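Local coordinates for protein probable UTP--glucose-1-phosphate uridylyltransferase YngB (Bacillus subtilis, PDB 7O2N) that catalyses the formation of UDP-glucose from UTP and glucose-1-phosphate, contributing to glycolipid synthesis and wall teichoic acid glucosylation, at residues S137-L142 / L247-R252. Sequence-based numbering, arbitrary orientation.
Sequences SETPAL and LLEGNR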
loop_
_atom_site.group_PDB
_atom_site.type_symbol
_atom_site.label_atom_id
_atom_site.label_comp_id
_atom_site.label_asym_id
_atom_site.label_seq_id
_atom_site.Cartn_x
_atom_site.Cartn_y
_atom_site.Cartn_z
ATOM N N SER A 137 -9.285 -8.248 18.857
ATOM C CA SER A 137 -9.744 -8.370 20.235
ATOM C C SER A 137 -11.261 -8.522 20.296
ATOM O O SER A 137 -11.961 -7.984 19.452
ATOM C CB SER A 137 -9.315 -7.179 21.041
ATOM O OG SER A 137 -7.915 -7.033 20.982
ATOM N N GLU A 138 -11.756 -9.219 21.327
ATOM C CA GLU A 138 -13.190 -9.271 21.579
ATOM C C GLU A 138 -13.632 -7.904 22.101
ATOM O O GLU A 138 -14.686 -7.376 21.748
ATOM C CB GLU A 138 -13.527 -10.408 22.549
ATOM C CG GLU A 138 -13.101 -11.771 22.041
ATOM C CD GLU A 138 -13.551 -12.918 22.926
ATOM O OE1 GLU A 138 -14.237 -13.819 22.412
ATOM O OE2 GLU A 138 -13.207 -12.910 24.123
ATOM N N THR A 139 -12.788 -7.338 22.959
ATOM C CA THR A 139 -12.921 -5.997 23.480
ATOM C C THR A 139 -11.816 -5.127 22.869
ATOM O O THR A 139 -10.624 -5.366 23.098
ATOM C CB THR A 139 -12.785 -6.111 24.998
ATOM O OG1 THR A 139 -14.027 -6.614 25.474
ATOM C CG2 THR A 139 -12.435 -4.823 25.703
ATOM N N PRO A 140 -12.160 -4.060 22.108
ATOM C CA PRO A 140 -11.149 -3.219 21.468
ATOM C C PRO A 140 -10.113 -2.754 22.483
ATOM O O PRO A 140 -10.451 -2.365 23.606
ATOM C CB PRO A 140 -11.960 -2.024 20.947
ATOM C CG PRO A 140 -13.352 -2.569 20.753
ATOM C CD PRO A 140 -13.528 -3.573 21.872
ATOM N N ALA A 141 -8.846 -2.807 22.055
ATOM C CA ALA A 141 -7.714 -2.644 22.957
ATOM C C ALA A 141 -7.887 -1.425 23.860
ATOM O O ALA A 141 -7.773 -1.555 25.075
ATOM C CB ALA A 141 -6.431 -2.577 22.167
ATOM N N LEU A 142 -8.156 -0.249 23.262
ATOM C CA LEU A 142 -8.231 1.000 24.015
ATOM C C LEU A 142 -9.347 0.959 25.059
ATOM O O LEU A 142 -9.130 1.413 26.182
ATOM C CB LEU A 142 -8.410 2.179 23.057
ATOM C CG LEU A 142 -8.673 3.537 23.702
ATOM C CD1 LEU A 142 -7.397 4.071 24.336
ATOM C CD2 LEU A 142 -9.192 4.506 22.646
ATOM N N LEU A 247 -2.931 -5.341 31.120
ATOM C CA LEU A 247 -2.508 -6.373 30.190
ATOM C C LEU A 247 -3.624 -6.518 29.164
ATOM O O LEU A 247 -4.799 -6.572 29.517
ATOM C CB LEU A 247 -2.258 -7.682 30.939
ATOM C CG LEU A 247 -1.484 -8.755 30.165
ATOM C CD1 LEU A 247 0.036 -8.602 30.289
ATOM C CD2 LEU A 247 -1.934 -10.137 30.611
ATOM N N LEU A 248 -3.243 -6.516 27.887
ATOM C CA LEU A 248 -4.212 -6.429 26.815
ATOM C C LEU A 248 -4.568 -7.827 26.322
ATOM O O LEU A 248 -3.692 -8.650 26.046
ATOM C CB LEU A 248 -3.600 -5.589 25.693
ATOM C CG LEU A 248 -3.396 -4.112 26.021
ATOM C CD1 LEU A 248 -2.376 -3.483 25.091
ATOM C CD2 LEU A 248 -4.710 -3.366 25.939
ATOM N N GLU A 249 -5.864 -8.027 26.096
ATOM C CA GLU A 249 -6.420 -9.324 25.778
ATOM C C GLU A 249 -5.999 -9.820 24.392
ATOM O O GLU A 249 -5.613 -10.983 24.271
ATOM C CB GLU A 249 -7.922 -9.352 26.062
ATOM C CG GLU A 249 -8.711 -10.260 25.138
ATOM C CD GLU A 249 -9.686 -9.565 24.202
ATOM O OE1 GLU A 249 -10.479 -8.733 24.683
ATOM O OE2 GLU A 249 -9.667 -9.879 23.003
ATOM N N GLY A 250 -6.051 -8.974 23.358
ATOM C CA GLY A 250 -6.105 -9.500 21.992
ATOM C C GLY A 250 -4.778 -9.949 21.358
ATOM O O GLY A 250 -3.718 -9.983 21.992
ATOM N N ASN A 251 -4.851 -10.247 20.055
ATOM C CA ASN A 251 -3.709 -10.669 19.255
ATOM C C ASN A 251 -3.101 -9.486 18.529
ATOM O O ASN A 251 -3.818 -8.750 17.851
ATOM C CB ASN A 251 -4.092 -11.681 18.183
ATOM C CG ASN A 251 -4.112 -13.081 18.745
ATOM O OD1 ASN A 251 -3.155 -13.492 19.413
ATOM N ND2 ASN A 251 -5.212 -13.787 18.528
ATOM N N ARG A 252 -1.773 -9.352 18.642
ATOM C CA ARG A 252 -1.098 -8.114 18.286
ATOM C C ARG A 252 -0.158 -8.269 17.082
ATOM O O ARG A 252 0.782 -9.061 17.103
ATOM C CB ARG A 252 -0.340 -7.596 19.505
ATOM C CG ARG A 252 0.708 -6.566 19.135
ATOM C CD ARG A 252 1.320 -5.892 20.327
ATOM N NE ARG A 252 2.340 -5.044 19.729
ATOM C CZ ARG A 252 3.614 -5.399 19.607
ATOM N NH1 ARG A 252 4.003 -6.575 20.095
ATOM N NH2 ARG A 252 4.473 -4.567 19.032
#
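Both carboxylate oxygens of Glu-249 receive backbone N-H groups from consecutive residues of 137-142, a bidentate grip in the nucleotidyltransferase (GT-A type) fold beside its small two-stranded antiparallel sheet, 133-136 with 251-254. OE2 takes the N-H of Glu-138 at 2.8 Å between N and OE2, and OE1 that of Thr-139 at 3.2 Å between N and OE1. Each oxygen uses its syn lone pair, and the N-H...O angles of 155° and 158° are fairly straight, so the paired bonds hold the carboxylate against rotation. Glutamate suits the place because its chain is long enough to bring two acceptors to a turn with adjacent amides to offer, and the bend at chi2 (-114°) turns the carboxylate toward them. The side chain of Glu-138 crosses it at about a right angle, and Glu-138 OE2 lies 4.8 Å from Glu-249 OE2; the two carboxylates are not in contact, and as both residues are exposed any repulsion is probably weak. The hydroxyl of Ser-137 lies over the backbone of Gly-250. Deeper in, buried Leu-248 and Ala-141 make a small apolar contact, Leu-248 CD2 lying 4.2 Å from Ala-141 CB. From helix 141-152, Gln-144 ties both segments together, its amide suiting the place by offering a donor and an acceptor at once: NE2 donates to Thr-139 O, while OE1 accepts the N-H of Glu-249.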